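Local coordinates for CytC3 (Streptomyces, PDB 3GJA), which is a nonheme iron halogenase of a biosynthetic pathway and probably uses its iron to put chlorine on an otherwise unreactive carbon of its substrate, at residues Arg39-Ile44 and Tyr252-Ala257; Cys100-Phe105 and Gln266-Thr271. One frame throughout, in Å; residues are numbered along the deposited sequence.

Contact 1: residues Arg39-Ile44 and Tyr252-Ala257; sequences RRWNII and YRMGFA
Trp-41 carries the first segment's side of this contact, meeting Tyr-252 and Met-254 where helix 34-49 lies against the antiparallel sheet of the cupin-type barrel. Strand 253-262 runs between strands 147-152 and 98-108, and the helix packs by the start of the strand. Just before the tryptophan, Arg-40 turns elsewhere, to salt bridges with Glu-36 and Glu-79. Trp-41 itself has CG anti to the backbone N (chi1 173°), which carries the indole off the helix toward the strand. Its pyrrole NH is the donor in the one hydrogen bond between the segments: NE1 lies 2.7 Å from Tyr-252 OH. The N-H...O angle is 151°, and the oxygen is tilted a little out of the indole plane. The phenol approaches the indole rim, and NE1 in turn lies at the phenol's edge, so the two rings meet rim to rim instead of stacking; Trp-41 CZ2 and Tyr-252 CE2 are 4.1 Å apart. Next along the indole, Met-254 lies against the benzo part, CG 3.6 Å from Trp-41 CZ2 and toward the rim of the ring. SD is 5.2 Å from the centre of the six-membered ring and oblique to its normal, a Met-aromatic contact. The indole also meets the ring of Phe-153, whose backbone pairs with Met-254. Beyond Trp-41, Ile-44 points toward the strand but packs on Leu-77 of helix 75-82. Two bends in the methionine chain, at chi2 and chi3, fold the methyl back to the same side of the indole as CG, bringing Met-254 CE to 4.0 Å from Trp-41 CZ2.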
ATOM      1  N   ARG A  39     -17.941  -8.003   4.227  1.00 36.09           N
ATOM      2  CA  ARG A  39     -17.931  -9.042   5.246  1.00 37.57           C
ATOM      3  C   ARG A  39     -16.588  -9.032   5.987  1.00 35.91           C
ATOM      4  O   ARG A  39     -16.549  -9.099   7.213  1.00 37.08           O
ATOM      5  CB  ARG A  39     -18.142 -10.411   4.596  1.00 39.88           C
ATOM      6  CG  ARG A  39     -18.857 -11.414   5.484  1.00 44.11           C
ATOM      7  CD  ARG A  39     -18.596 -12.864   5.064  1.00 46.81           C
ATOM      8  NE  ARG A  39     -17.357 -13.372   5.652  1.00 50.63           N
ATOM      9  CZ  ARG A  39     -16.219 -13.524   4.988  1.00 49.04           C
ATOM     10  NH1 ARG A  39     -16.161 -13.216   3.703  1.00 52.37           N
ATOM     11  NH2 ARG A  39     -15.139 -13.961   5.611  1.00 49.58           N
ATOM     12  N   ARG A  40     -15.495  -8.955   5.229  1.00 34.59           N
ATOM     13  CA  ARG A  40     -14.142  -8.939   5.801  1.00 34.70           C
ATOM     14  C   ARG A  40     -13.886  -7.687   6.632  1.00 34.35           C
ATOM     15  O   ARG A  40     -13.385  -7.759   7.753  1.00 34.43           O
ATOM     16  CB  ARG A  40     -13.097  -9.018   4.681  1.00 34.84           C
ATOM     17  CG  ARG A  40     -12.988 -10.381   4.042  1.00 37.46           C
ATOM     18  CD  ARG A  40     -12.233 -10.355   2.727  1.00 40.59           C
ATOM     19  NE  ARG A  40     -12.047 -11.718   2.237  1.00 46.09           N
ATOM     20  CZ  ARG A  40     -10.978 -12.466   2.495  1.00 47.05           C
ATOM     21  NH1 ARG A  40      -9.983 -11.979   3.229  1.00 45.76           N
ATOM     22  NH2 ARG A  40     -10.919 -13.714   2.045  1.00 48.46           N
ATOM     23  N   TRP A  41     -14.229  -6.535   6.068  1.00 33.86           N
ATOM     24  CA  TRP A  41     -14.035  -5.268   6.754  1.00 34.31           C
ATOM     25  C   TRP A  41     -14.831  -5.233   8.050  1.00 34.87           C
ATOM     26  O   TRP A  41     -14.402  -4.615   9.027  1.00 34.81           O
ATOM     27  CB  TRP A  41     -14.459  -4.112   5.846  1.00 34.58           C
ATOM     28  CG  TRP A  41     -14.451  -2.767   6.501  1.00 34.64           C
ATOM     29  CD1 TRP A  41     -15.432  -1.820   6.420  1.00 35.94           C
ATOM     30  CD2 TRP A  41     -13.420  -2.206   7.328  1.00 34.36           C
ATOM     31  NE1 TRP A  41     -15.081  -0.706   7.144  1.00 35.18           N
ATOM     32  CE2 TRP A  41     -13.853  -0.913   7.714  1.00 35.41           C
ATOM     33  CE3 TRP A  41     -12.175  -2.666   7.780  1.00 33.95           C
ATOM     34  CZ2 TRP A  41     -13.085  -0.074   8.535  1.00 33.75           C
ATOM     35  CZ3 TRP A  41     -11.405  -1.828   8.599  1.00 31.90           C
ATOM     36  CH2 TRP A  41     -11.869  -0.546   8.966  1.00 31.33           C
ATOM     37  N   ASN A  42     -15.991  -5.891   8.062  1.00 34.57           N
ATOM     38  CA  ASN A  42     -16.812  -5.908   9.268  1.00 35.12           C
ATOM     39  C   ASN A  42     -16.024  -6.586  10.383  1.00 34.10           C
ATOM     40  O   ASN A  42     -16.088  -6.184  11.543  1.00 36.01           O
ATOM     41  CB  ASN A  42     -18.140  -6.651   9.033  1.00 34.35           C
ATOM     42  CG  ASN A  42     -19.114  -5.866   8.162  1.00 39.71           C
ATOM     43  OD1 ASN A  42     -19.081  -4.634   8.121  1.00 38.69           O
ATOM     44  ND2 ASN A  42     -20.004  -6.579   7.478  1.00 39.88           N
ATOM     45  N   ILE A  43     -15.271  -7.614  10.027  1.00 34.47           N
ATOM     46  CA  ILE A  43     -14.474  -8.321  11.018  1.00 34.76           C
ATOM     47  C   ILE A  43     -13.227  -7.511  11.361  1.00 33.24           C
ATOM     48  O   ILE A  43     -12.985  -7.193  12.529  1.00 33.90           O
ATOM     49  CB  ILE A  43     -14.083  -9.731  10.499  1.00 33.83           C
ATOM     50  CG1 ILE A  43     -15.356 -10.563  10.287  1.00 33.03           C
ATOM     51  CG2 ILE A  43     -13.161 -10.425  11.496  1.00 37.64           C
ATOM     52  CD1 ILE A  43     -15.154 -11.865   9.554  1.00 29.59           C
ATOM     53  N   ILE A  44     -12.462  -7.160  10.330  1.00 33.21           N
ATOM     54  CA  ILE A  44     -11.222  -6.394  10.474  1.00 33.20           C
ATOM     55  C   ILE A  44     -11.357  -5.154  11.355  1.00 34.25           C
ATOM     56  O   ILE A  44     -10.496  -4.877  12.195  1.00 33.07           O
ATOM     57  CB  ILE A  44     -10.697  -5.933   9.088  1.00 33.67           C
ATOM     58  CG1 ILE A  44     -10.381  -7.150   8.220  1.00 32.44           C
ATOM     59  CG2 ILE A  44      -9.467  -5.031   9.255  1.00 31.03           C
ATOM     60  CD1 ILE A  44     -10.036  -6.801   6.775  1.00 31.96           C
ATOM     61  N   TYR A 252     -18.420   7.232   6.255  1.00 44.58           N
ATOM     62  CA  TYR A 252     -16.968   7.323   6.260  1.00 44.87           C
ATOM     63  C   TYR A 252     -16.398   6.470   5.143  1.00 43.94           C
ATOM     64  O   TYR A 252     -16.974   5.454   4.759  1.00 44.38           O
ATOM     65  CB  TYR A 252     -16.389   6.841   7.588  1.00 45.90           C
ATOM     66  CG  TYR A 252     -16.478   5.348   7.773  1.00 47.77           C
ATOM     67  CD1 TYR A 252     -17.627   4.757   8.295  1.00 48.56           C
ATOM     68  CD2 TYR A 252     -15.420   4.518   7.395  1.00 47.19           C
ATOM     69  CE1 TYR A 252     -17.725   3.374   8.439  1.00 46.66           C
ATOM     70  CE2 TYR A 252     -15.506   3.132   7.532  1.00 46.66           C
ATOM     71  CZ  TYR A 252     -16.659   2.567   8.055  1.00 45.17           C
ATOM     72  OH  TYR A 252     -16.747   1.205   8.192  1.00 41.62           O
ATOM     73  N   ARG A 253     -15.264   6.897   4.612  1.00 41.97           N
ATOM     74  CA  ARG A 253     -14.613   6.157   3.559  1.00 40.30           C
ATOM     75  C   ARG A 253     -13.366   5.520   4.153  1.00 41.61           C
ATOM     76  O   ARG A 253     -12.598   6.181   4.858  1.00 43.36           O
ATOM     77  CB  ARG A 253     -14.248   7.089   2.409  1.00 38.59           C
ATOM     78  CG  ARG A 253     -13.340   6.459   1.388  1.00 41.52           C
ATOM     79  CD  ARG A 253     -11.891   6.750   1.725  1.00 42.44           C
ATOM     80  NE  ARG A 253     -11.374   7.874   0.954  1.00 41.92           N
ATOM     81  CZ  ARG A 253     -10.166   8.404   1.126  1.00 42.50           C
ATOM     82  NH1 ARG A 253      -9.346   7.921   2.056  1.00 36.78           N
ATOM     83  NH2 ARG A 253      -9.760   9.393   0.343  1.00 41.24           N
ATOM     84  N   MET A 254     -13.173   4.233   3.891  1.00 39.76           N
ATOM     85  CA  MET A 254     -12.006   3.541   4.411  1.00 37.80           C
ATOM     86  C   MET A 254     -11.227   2.846   3.312  1.00 37.15           C
ATOM     87  O   MET A 254     -11.748   1.977   2.612  1.00 36.80           O
ATOM     88  CB  MET A 254     -12.410   2.512   5.468  1.00 36.70           C
ATOM     89  CG  MET A 254     -11.220   1.853   6.172  1.00 36.40           C
ATOM     90  SD  MET A 254     -10.170   3.054   7.042  1.00 36.51           S
ATOM     91  CE  MET A 254     -11.227   3.457   8.423  1.00 30.80           C
ATOM     92  N   GLY A 255      -9.973   3.246   3.161  1.00 36.04           N
ATOM     93  CA  GLY A 255      -9.119   2.633   2.167  1.00 35.10           C
ATOM     94  C   GLY A 255      -7.997   1.887   2.870  1.00 35.59           C
ATOM     95  O   GLY A 255      -7.489   2.338   3.898  1.00 35.81           O
ATOM     96  N   PHE A 256      -7.626   0.730   2.339  1.00 35.68           N
ATOM     97  CA  PHE A 256      -6.545  -0.051   2.920  1.00 33.74           C
ATOM     98  C   PHE A 256      -5.463  -0.145   1.854  1.00 33.63           C
ATOM     99  O   PHE A 256      -5.688  -0.708   0.787  1.00 31.80           O
ATOM    100  CB  PHE A 256      -7.025  -1.455   3.306  1.00 35.75           C
ATOM    101  CG  PHE A 256      -5.916  -2.354   3.790  1.00 33.78           C
ATOM    102  CD1 PHE A 256      -5.201  -2.034   4.943  1.00 32.19           C
ATOM    103  CD2 PHE A 256      -5.545  -3.478   3.059  1.00 31.68           C
ATOM    104  CE1 PHE A 256      -4.120  -2.822   5.362  1.00 31.05           C
ATOM    105  CE2 PHE A 256      -4.469  -4.276   3.463  1.00 32.66           C
ATOM    106  CZ  PHE A 256      -3.753  -3.943   4.622  1.00 31.82           C
ATOM    107  N   ALA A 257      -4.294   0.419   2.138  1.00 32.01           N
ATOM    108  CA  ALA A 257      -3.209   0.404   1.168  1.00 32.05           C
ATOM    109  C   ALA A 257      -2.084  -0.543   1.545  1.00 32.08           C
ATOM    110  O   ALA A 257      -1.641  -0.575   2.696  1.00 33.23           O
ATOM    111  CB  ALA A 257      -2.651   1.826   0.977  1.00 31.28           C
TER

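Contact 2: residues Cys100-Phe105 and Gln266-Thr271; sequences CWRSEF and QVYPGT. With ACT (acetate ion), chain C.
This is a buried aromatic and polar contact in which Trp-101 and Arg-102, on strand 98-108, meet Val-267 and Tyr-268, where the short strand 266-267 gives way to a turn. Both methyls of Val-267 close on the start of the tryptophan side chain, with CG2 3.7 Å from Trp-101 CB. Farther out, the indole turns its edge to the face of the Tyr-268 ring in a T-shaped pair, planes at 77° and centroids 5.9 Å apart. Strand 98-108 belongs to the main antiparallel sheet of the cupin-type fold, while 266-267 pairs separately with 132-133; Ile-132 touches both Trp-101 and Val-267, and Trp-101 NE1 is bonded to Thr-146. Arg-102 holds the phenol oxygen: NH2 donates to Tyr-268 OH at 2.8 Å, with the oxygen tilted somewhat from the guanidinium plane. Gln-131 takes a further bond from NH2. A water accepts from Tyr-268 OH at 2.6 Å and from Arg-102 NE, and donates to Trp-101 O, so the hydroxyl is fixed both as acceptor and as donor. Across one face of the guanidinium lies Trp-101 CZ3. The remaining nitrogen, Arg-102 NH1, gives a 2.8 Å hydrogen bond to O of an acetate, probably from the crystallisation liquor, which Lys-62, Gln-131 and the backbone N of His-125 also bind.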
ATOM      1  N   CYS A 100       6.118  -7.071   0.217  1.00 39.27           N
ATOM      2  CA  CYS A 100       5.120  -6.131   0.718  1.00 36.08           C
ATOM      3  C   CYS A 100       5.802  -5.582   1.958  1.00 36.22           C
ATOM      4  O   CYS A 100       5.912  -6.274   2.968  1.00 34.71           O
ATOM      5  CB  CYS A 100       3.819  -6.824   1.124  1.00 36.98           C
ATOM      6  SG  CYS A 100       2.632  -5.673   1.918  1.00 37.13           S
ATOM      7  N   TRP A 101       6.273  -4.341   1.887  1.00 36.38           N
ATOM      8  CA  TRP A 101       6.988  -3.774   3.020  1.00 35.42           C
ATOM      9  C   TRP A 101       6.142  -2.905   3.945  1.00 34.75           C
ATOM     10  O   TRP A 101       6.618  -2.457   4.989  1.00 34.83           O
ATOM     11  CB  TRP A 101       8.182  -2.971   2.517  1.00 35.24           C
ATOM     12  CG  TRP A 101       7.776  -1.725   1.827  1.00 34.44           C
ATOM     13  CD1 TRP A 101       7.302  -1.607   0.554  1.00 33.04           C
ATOM     14  CD2 TRP A 101       7.763  -0.412   2.388  1.00 33.32           C
ATOM     15  NE1 TRP A 101       6.994  -0.297   0.287  1.00 34.98           N
ATOM     16  CE2 TRP A 101       7.266   0.458   1.398  1.00 32.99           C
ATOM     17  CE3 TRP A 101       8.122   0.115   3.636  1.00 32.91           C
ATOM     18  CZ2 TRP A 101       7.119   1.831   1.616  1.00 32.13           C
ATOM     19  CZ3 TRP A 101       7.976   1.482   3.852  1.00 32.84           C
ATOM     20  CH2 TRP A 101       7.478   2.322   2.845  1.00 30.77           C
ATOM     21  N   ARG A 102       4.897  -2.657   3.563  1.00 34.61           N
ATOM     22  CA  ARG A 102       4.017  -1.850   4.396  1.00 33.76           C
ATOM     23  C   ARG A 102       2.551  -1.842   3.965  1.00 32.87           C
ATOM     24  O   ARG A 102       2.220  -2.082   2.800  1.00 31.16           O
ATOM     25  CB  ARG A 102       4.517  -0.411   4.449  1.00 34.01           C
ATOM     26  CG  ARG A 102       3.533   0.547   5.122  1.00 39.99           C
ATOM     27  CD  ARG A 102       4.053   1.966   5.155  1.00 40.48           C
ATOM     28  NE  ARG A 102       5.177   2.119   6.070  1.00 40.99           N
ATOM     29  CZ  ARG A 102       5.792   3.275   6.288  1.00 42.28           C
ATOM     30  NH1 ARG A 102       5.385   4.362   5.650  1.00 42.72           N
ATOM     31  NH2 ARG A 102       6.804   3.350   7.142  1.00 40.27           N
ATOM     32  N   SER A 103       1.689  -1.579   4.943  1.00 32.13           N
ATOM     33  CA  SER A 103       0.259  -1.457   4.740  1.00 32.61           C
ATOM     34  C   SER A 103      -0.210  -0.427   5.770  1.00 34.46           C
ATOM     35  O   SER A 103       0.410  -0.259   6.830  1.00 30.32           O
ATOM     36  CB  SER A 103      -0.454  -2.795   4.941  1.00 31.24           C
ATOM     37  OG  SER A 103      -0.679  -3.068   6.304  1.00 33.65           O
ATOM     38  N   GLU A 104      -1.289   0.280   5.445  1.00 35.03           N
ATOM     39  CA  GLU A 104      -1.827   1.303   6.332  1.00 35.57           C
ATOM     40  C   GLU A 104      -3.246   1.633   5.911  1.00 35.42           C
ATOM     41  O   GLU A 104      -3.667   1.290   4.806  1.00 34.35           O
ATOM     42  CB  GLU A 104      -0.977   2.562   6.246  1.00 36.62           C
ATOM     43  CG  GLU A 104      -0.930   3.143   4.844  1.00 41.67           C
ATOM     44  CD  GLU A 104       0.197   4.143   4.671  1.00 44.51           C
ATOM     45  OE1 GLU A 104       0.081   5.278   5.190  1.00 42.19           O
ATOM     46  OE2 GLU A 104       1.206   3.780   4.027  1.00 43.28           O
ATOM     47  N   PHE A 105      -3.979   2.304   6.792  1.00 35.16           N
ATOM     48  CA  PHE A 105      -5.349   2.676   6.498  1.00 33.58           C
ATOM     49  C   PHE A 105      -5.471   4.152   6.161  1.00 34.05           C
ATOM     50  O   PHE A 105      -4.707   4.984   6.647  1.00 31.30           O
ATOM     51  CB  PHE A 105      -6.266   2.333   7.675  1.00 32.68           C
ATOM     52  CG  PHE A 105      -6.447   0.853   7.884  1.00 34.35           C
ATOM     53  CD1 PHE A 105      -5.438   0.089   8.469  1.00 31.18           C
ATOM     54  CD2 PHE A 105      -7.619   0.218   7.468  1.00 31.82           C
ATOM     55  CE1 PHE A 105      -5.589  -1.292   8.641  1.00 32.95           C
ATOM     56  CE2 PHE A 105      -7.785  -1.163   7.633  1.00 33.77           C
ATOM     57  CZ  PHE A 105      -6.762  -1.922   8.222  1.00 32.70           C
ATOM     58  N   GLN A 266      15.916  -2.123  -1.037  1.00 43.04           N
ATOM     59  CA  GLN A 266      16.198  -2.133   0.388  1.00 45.52           C
ATOM     60  C   GLN A 266      15.119  -1.378   1.161  1.00 44.30           C
ATOM     61  O   GLN A 266      14.782  -0.232   0.846  1.00 44.33           O
ATOM     62  CB  GLN A 266      17.561  -1.512   0.666  1.00 48.42           C
ATOM     63  CG  GLN A 266      18.707  -2.242   0.004  1.00 52.57           C
ATOM     64  CD  GLN A 266      20.043  -1.805   0.552  1.00 55.41           C
ATOM     65  OE1 GLN A 266      20.389  -2.113   1.693  1.00 57.79           O
ATOM     66  NE2 GLN A 266      20.799  -1.069  -0.252  1.00 56.65           N
ATOM     67  N   VAL A 267      14.587  -2.036   2.181  1.00 41.97           N
ATOM     68  CA  VAL A 267      13.546  -1.467   3.009  1.00 40.54           C
ATOM     69  C   VAL A 267      14.159  -1.014   4.315  1.00 41.41           C
ATOM     70  O   VAL A 267      14.897  -1.757   4.957  1.00 41.13           O
ATOM     71  CB  VAL A 267      12.446  -2.507   3.272  1.00 40.06           C
ATOM     72  CG1 VAL A 267      11.399  -1.956   4.240  1.00 39.70           C
ATOM     73  CG2 VAL A 267      11.806  -2.894   1.949  1.00 39.26           C
ATOM     74  N   TYR A 268      13.849   0.212   4.715  1.00 42.07           N
ATOM     75  CA  TYR A 268      14.410   0.749   5.941  1.00 44.08           C
ATOM     76  C   TYR A 268      15.938   0.557   5.916  1.00 46.63           C
ATOM     77  O   TYR A 268      16.519  -0.020   6.830  1.00 44.95           O
ATOM     78  CB  TYR A 268      13.787   0.042   7.152  1.00 41.73           C
ATOM     79  CG  TYR A 268      12.299   0.302   7.314  1.00 39.81           C
ATOM     80  CD1 TYR A 268      11.806   1.604   7.418  1.00 39.23           C
ATOM     81  CD2 TYR A 268      11.384  -0.755   7.379  1.00 40.22           C
ATOM     82  CE1 TYR A 268      10.439   1.853   7.587  1.00 38.56           C
ATOM     83  CE2 TYR A 268      10.011  -0.520   7.547  1.00 38.03           C
ATOM     84  CZ  TYR A 268       9.547   0.787   7.653  1.00 39.76           C
ATOM     85  OH  TYR A 268       8.208   1.037   7.857  1.00 36.81           O
ATOM     86  N   PRO A 269      16.600   1.052   4.852  1.00 49.75           N
ATOM     87  CA  PRO A 269      18.055   0.938   4.701  1.00 53.54           C
ATOM     88  C   PRO A 269      18.783   1.460   5.930  1.00 56.60           C
ATOM     89  O   PRO A 269      18.268   2.315   6.653  1.00 56.15           O
ATOM     90  CB  PRO A 269      18.341   1.766   3.450  1.00 53.71           C
ATOM     91  CG  PRO A 269      17.266   2.806   3.481  1.00 53.24           C
ATOM     92  CD  PRO A 269      16.050   1.978   3.847  1.00 50.88           C
ATOM     93  N   GLY A 270      19.993   0.964   6.152  1.00 60.34           N
ATOM     94  CA  GLY A 270      20.723   1.362   7.337  1.00 64.93           C
ATOM     95  C   GLY A 270      19.976   0.601   8.410  1.00 67.44           C
ATOM     96  O   GLY A 270      19.866  -0.623   8.325  1.00 68.49           O
ATOM     97  N   THR A 271      19.451   1.301   9.407  1.00 69.17           N
ATOM     98  CA  THR A 271      18.676   0.638  10.452  1.00 72.06           C
ATOM     99  C   THR A 271      19.417  -0.560  11.047  1.00 73.38           C
ATOM    100  O   THR A 271      18.838  -1.354  11.792  1.00 73.73           O
ATOM    101  CB  THR A 271      17.323   0.153   9.877  1.00 71.58           C
ATOM    102  OG1 THR A 271      16.626   1.259   9.291  1.00 72.98           O
ATOM    103  CG2 THR A 271      16.464  -0.446  10.958  1.00 72.50           C
TER
HETATM  104  C   ACT C 320       6.398   7.714   7.188  1.00 54.37           C
HETATM  105  O   ACT C 320       5.960   7.013   6.122  1.00 53.95           O
HETATM  106  OXT ACT C 320       6.485   8.922   7.125  1.00 54.20           O
HETATM  107  CH3 ACT C 320       6.781   6.997   8.457  1.00 52.49           C
HETATM  108  O   HOH W   1       6.294  -0.531   6.948  1.00 35.17           O

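The two contacts share one sheet: strand 253-262, which supplies 252-257 to contact 1, is the antiparallel neighbour of strand 98-108, which supplies 100-105 to contact 2. Their centres are 22 Å apart, on opposite sides of the chain's centre, yet the segments join directly. Ala-257 N lies 2.9 Å from Glu-104 O, a probable backbone hydrogen bond, and Phe-256 CD1 packs 3.6 Å from Phe-105 CZ. Past Ala-257 strand 253-262 runs to its end and the next strand in the chain is 266-267, so a single run of chain serves both. Contact 1 attaches a helix to the sheet, whereas contact 2 includes the acetate, which Arg-102 and Lys-62 both bind.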